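PDB 3LHF: serine Recombinase, which probably binds DNA and carries out strand exchange as the resolvase-type recombinase of a transposon, the chain here being the resolvase domain of the longer protein. Local coordinates for residues D[8-12]-D[13-17]; D[51-54]-D[55-59]. The protein carries 1 engineered substitution. All blocks are in the same frame, centred on the assembly; numbering follows the deposited sequence.

How the contacts relate
Both contacts are local, and both fall inside the resolvase-family domain. Along the chain from the N terminus, contact 1 comes first: segments 8-12 and 13-17 are contiguous, so it closes only the short turn between strand 3-10 and helix 16-29, the opening of the beta-alpha-beta unit that ends in strand 35-40. Contact 2 (51-54 with 55-59) lies along helix 49-58 and runs to its C-terminal end, between strands 35-40 and 63-68, and closes single helical turns. The two run in series, neither enclosing nor crossing the other. The centres of contacts 1 and 2 are 20 Å apart and do not touch; strand 3-10, which leads into contact 1, also packs against helix 49-58.

Contact 1: D[8-12]-D[13-17]; sequences ARVSS and STQKD
The type I beta turn S12-Q15, which leads from strand 3-10 into helix 16-29 in the first beta-alpha-beta unit of the resolvase domain, is held by Q15 folding back on S12. Q15 occupies the N-cap position; its CB points back at 8-12, and OE1 lies at the backbone just after the strand. This OE1 accepts from S12 N at 2.9 Å; the donor lies in the carbonyl plane on a lone pair (C=O...N angle 128°), although the N-H...O angle of 133° shows a bent bond. In Q15 CD is anti to CA (chi2 -177°), which carries the amide across to the S11-S12 peptide. In the reverse direction Q15 N donates to S12 O over 3.2 Å, the i to i+3 bond of the turn, approaching from above the carbonyl plane. S12 and Q15 are thus joined by two bonds of opposite direction, one through a side chain and one through the backbone, a reciprocal pair that probably steadies the turn. On the strand side V10 and Q15 lie antiparallel, flank against flank, with V10 CG2 4.1 Å from Q15 CB. S11 OG bonds to E104, at the start of helix 102-122, while V10 also packs on L19 and Q22 of helix 16-29. Backbone bonds from A8 to I37 and D39, and from V10 to G41, tie the strand to the neighbouring strand 35-40 and the residue just beyond it.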
loop_
_atom_site.group_PDB
_atom_site.type_symbol
_atom_site.label_atom_id
_atom_site.label_comp_id
_atom_site.label_asym_id
_atom_site.label_seq_id
_atom_site.Cartn_x
_atom_site.Cartn_y
_atom_site.Cartn_z
ATOM N N ALA D 8 17.778 0.813 0.799
ATOM C CA ALA D 8 17.758 1.705 1.922
ATOM C C ALA D 8 17.060 3.006 1.607
ATOM O O ALA D 8 17.141 3.485 0.514
ATOM C CB ALA D 8 19.138 1.952 2.382
ATOM N N ARG D 9 16.355 3.545 2.583
ATOM C CA ARG D 9 15.651 4.792 2.444
ATOM C C ARG D 9 15.607 5.546 3.752
ATOM O O ARG D 9 15.558 4.959 4.797
ATOM C CB ARG D 9 14.234 4.518 1.978
ATOM C CG ARG D 9 13.468 5.728 1.654
ATOM C CD ARG D 9 12.011 5.443 1.647
ATOM N NE ARG D 9 11.594 4.685 2.814
ATOM C CZ ARG D 9 11.175 5.206 3.958
ATOM N NH1 ARG D 9 11.113 6.498 4.129
ATOM N NH2 ARG D 9 10.826 4.415 4.936
ATOM N N VAL D 10 15.623 6.859 3.677
ATOM C CA VAL D 10 15.302 7.696 4.799
ATOM C C VAL D 10 14.378 8.748 4.288
ATOM O O VAL D 10 14.375 9.053 3.124
ATOM C CB VAL D 10 16.501 8.372 5.443
ATOM C CG1 VAL D 10 17.504 7.382 5.901
ATOM C CG2 VAL D 10 17.097 9.380 4.541
ATOM N N SER D 11 13.555 9.259 5.184
ATOM C CA SER D 11 12.515 10.208 4.841
ATOM C C SER D 11 12.934 11.561 4.339
ATOM O O SER D 11 12.328 12.083 3.450
ATOM C CB SER D 11 11.547 10.353 5.988
ATOM O OG SER D 11 10.522 9.420 5.821
ATOM N N SER D 12 13.973 12.121 4.924
ATOM C CA SER D 12 14.297 13.514 4.736
ATOM C C SER D 12 15.769 13.752 4.443
ATOM O O SER D 12 16.599 12.931 4.724
ATOM C CB SER D 12 13.857 14.296 5.971
ATOM O OG SER D 12 14.655 15.421 6.201
ATOM N N SER D 13 16.074 14.903 3.877
ATOM C CA SER D 13 17.434 15.306 3.574
ATOM C C SER D 13 18.251 15.550 4.831
ATOM O O SER D 13 19.457 15.572 4.790
ATOM C CB SER D 13 17.447 16.516 2.661
ATOM O OG SER D 13 17.214 17.698 3.370
ATOM N N THR D 14 17.548 15.680 5.944
ATOM C CA THR D 14 18.095 15.891 7.268
ATOM C C THR D 14 18.735 14.655 7.861
ATOM O O THR D 14 19.612 14.739 8.681
ATOM C CB THR D 14 16.974 16.297 8.215
ATOM O OG1 THR D 14 15.884 15.398 8.063
ATOM C CG2 THR D 14 16.487 17.649 7.877
ATOM N N GLN D 15 18.262 13.503 7.436
ATOM C CA GLN D 15 18.729 12.232 7.926
ATOM C C GLN D 15 19.789 11.631 7.000
ATOM O O GLN D 15 20.070 10.460 7.060
ATOM C CB GLN D 15 17.545 11.298 8.094
ATOM C CG GLN D 15 16.238 12.014 8.185
ATOM C CD GLN D 15 15.073 11.091 8.413
ATOM O OE1 GLN D 15 14.320 10.796 7.509
ATOM N NE2 GLN D 15 14.915 10.642 9.635
ATOM N N LYS D 16 20.376 12.473 6.164
ATOM C CA LYS D 16 21.270 12.064 5.101
ATOM C C LYS D 16 22.519 11.351 5.594
ATOM O O LYS D 16 22.987 10.415 5.004
ATOM C CB LYS D 16 21.684 13.288 4.290
ATOM C CG LYS D 16 22.524 14.290 5.065
ATOM C CD LYS D 16 22.502 15.658 4.449
ATOM C CE LYS D 16 23.552 15.818 3.389
ATOM N NZ LYS D 16 24.743 16.529 3.870
ATOM N N ASP D 17 23.077 11.841 6.666
ATOM C CA ASP D 17 24.179 11.196 7.285
ATOM C C ASP D 17 23.788 9.843 7.864
ATOM O O ASP D 17 24.552 8.899 7.858
ATOM C CB ASP D 17 24.757 12.144 8.285
ATOM C CG ASP D 17 24.943 13.505 7.703
ATOM O OD1 ASP D 17 24.417 14.482 8.252
ATOM O OD2 ASP D 17 25.594 13.594 6.671
#

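Contact 2: D[51-54]-D[55-59]; sequences FLKL and LRMIL
Four successive i to i+4 backbone bonds define this piece of helix 49-58: L55 N to F51 O, R56 N to L52 O, M57 N to K53 O and I58 N to L54 O, all between 2.7 and 3.0 Å. The first is nearly linear at the hydrogen (166°). On one flank R56 turns back over L52, with L52 CB lying above one guanidinium face, offset toward its rim, and 4.1 Å from R56 NH1. The R56 chain is bent at chi2 (141°) and chi3 (-141°), and its CD passes 3.3 Å from L52 O, so the aliphatic part runs beside the backbone before the charged end reaches outward. A second pair lies one residue further on: K53 and M57 run side by side in the same direction, with K53 CD 4.0 Å from M57 SD, a van der Waals contact between the lysine's methylene and the sulfur. L54 and I58 form the third pair, also side by side, where L54 CD1 meets I58 CG1 at 4.0 Å on the buried side. These pairs distribute the helix among different surroundings. L54 and I58 face the sheet, both packing on V66 of strand 63-68, while K53 and M57 touch Q35 of strand 35-40. F51 bridges two sides, packing on Y7 and D39 of its own sheet and on I81 of the second subunit. L52, L55 and L59 also pack on that subunit, where R56 NH2 forms a salt bridge with its E84; the helix therefore joins the sheet to helix 79-88 of the partner chain.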
loop_
_atom_site.group_PDB
_atom_site.type_symbol
_atom_site.label_atom_id
_atom_site.label_comp_id
_atom_site.label_asym_id
_atom_site.label_seq_id
_atom_site.Cartn_x
_atom_site.Cartn_y
_atom_site.Cartn_z
ATOM N N PHE D 51 13.039 2.778 -5.548
ATOM C CA PHE D 51 12.061 1.757 -5.308
ATOM C C PHE D 51 11.536 1.138 -6.598
ATOM O O PHE D 51 11.493 -0.057 -6.743
ATOM C CB PHE D 51 10.936 2.395 -4.511
ATOM C CG PHE D 51 9.835 1.483 -4.198
ATOM C CD1 PHE D 51 9.953 0.579 -3.188
ATOM C CD2 PHE D 51 8.687 1.528 -4.912
ATOM C CE1 PHE D 51 8.965 -0.242 -2.914
ATOM C CE2 PHE D 51 7.701 0.708 -4.639
ATOM C CZ PHE D 51 7.828 -0.183 -3.637
ATOM N N LEU D 52 11.133 1.977 -7.531
ATOM C CA LEU D 52 10.552 1.526 -8.786
ATOM C C LEU D 52 11.535 0.718 -9.611
ATOM O O LEU D 52 11.177 -0.242 -10.258
ATOM C CB LEU D 52 10.001 2.694 -9.589
ATOM C CG LEU D 52 8.696 3.313 -9.094
ATOM C CD1 LEU D 52 8.565 4.721 -9.531
ATOM C CD2 LEU D 52 7.530 2.531 -9.506
ATOM N N LYS D 53 12.784 1.134 -9.568
ATOM C CA LYS D 53 13.829 0.408 -10.209
ATOM C C LYS D 53 13.996 -0.965 -9.619
ATOM O O LYS D 53 14.079 -1.924 -10.328
ATOM C CB LYS D 53 15.130 1.176 -10.054
ATOM C CG LYS D 53 16.249 0.686 -10.897
ATOM C CD LYS D 53 17.366 0.184 -10.068
ATOM C CE LYS D 53 18.698 0.750 -10.493
ATOM N NZ LYS D 53 19.811 0.015 -9.873
ATOM N N LEU D 54 14.044 -1.055 -8.310
ATOM C CA LEU D 54 14.152 -2.334 -7.668
ATOM C C LEU D 54 12.957 -3.179 -7.990
ATOM O O LEU D 54 13.077 -4.303 -8.342
ATOM C CB LEU D 54 14.199 -2.131 -6.159
ATOM C CG LEU D 54 13.983 -3.312 -5.233
ATOM C CD1 LEU D 54 14.879 -4.433 -5.545
ATOM C CD2 LEU D 54 14.176 -2.906 -3.822
ATOM N N LEU D 55 11.784 -2.604 -7.867
ATOM C CA LEU D 55 10.581 -3.334 -8.107
ATOM C C LEU D 55 10.627 -3.786 -9.534
ATOM O O LEU D 55 10.326 -4.914 -9.826
ATOM C CB LEU D 55 9.391 -2.420 -7.903
ATOM C CG LEU D 55 8.003 -3.000 -7.706
ATOM C CD1 LEU D 55 7.243 -2.949 -8.957
ATOM C CD2 LEU D 55 8.007 -4.389 -7.162
ATOM N N ARG D 56 11.057 -2.897 -10.412
ATOM C CA ARG D 56 11.103 -3.179 -11.817
ATOM C C ARG D 56 12.032 -4.345 -12.052
ATOM O O ARG D 56 11.725 -5.238 -12.799
ATOM C CB ARG D 56 11.577 -1.944 -12.578
ATOM C CG ARG D 56 10.587 -1.371 -13.529
ATOM C CD ARG D 56 10.592 0.123 -13.528
ATOM N NE ARG D 56 9.246 0.646 -13.634
ATOM C CZ ARG D 56 8.917 1.926 -13.684
ATOM N NH1 ARG D 56 9.829 2.856 -13.653
ATOM N NH2 ARG D 56 7.662 2.273 -13.763
ATOM N N MET D 57 13.152 -4.363 -11.362
ATOM C CA MET D 57 14.074 -5.461 -11.482
ATOM C C MET D 57 13.442 -6.773 -11.038
ATOM O O MET D 57 13.624 -7.791 -11.668
ATOM C CB MET D 57 15.334 -5.186 -10.676
ATOM C CG MET D 57 16.285 -4.212 -11.303
ATOM S SD MET D 57 17.730 -3.800 -10.345
ATOM C CE MET D 57 18.740 -5.197 -10.602
ATOM N N ILE D 58 12.692 -6.757 -9.952
ATOM C CA ILE D 58 12.134 -7.981 -9.427
ATOM C C ILE D 58 11.183 -8.590 -10.436
ATOM O O ILE D 58 11.100 -9.783 -10.579
ATOM C CB ILE D 58 11.466 -7.790 -8.084
ATOM C CG1 ILE D 58 12.492 -7.326 -7.067
ATOM C CG2 ILE D 58 10.847 -9.077 -7.629
ATOM C CD1 ILE D 58 12.283 -7.854 -5.691
ATOM N N LEU D 59 10.489 -7.739 -11.157
ATOM C CA LEU D 59 9.552 -8.187 -12.150
ATOM C C LEU D 59 10.271 -8.790 -13.337
ATOM O O LEU D 59 9.657 -9.398 -14.183
ATOM C CB LEU D 59 8.656 -7.047 -12.589
ATOM C CG LEU D 59 7.694 -6.503 -11.550
ATOM C CD1 LEU D 59 7.594 -5.038 -11.672
ATOM C CD2 LEU D 59 6.355 -7.129 -11.693
#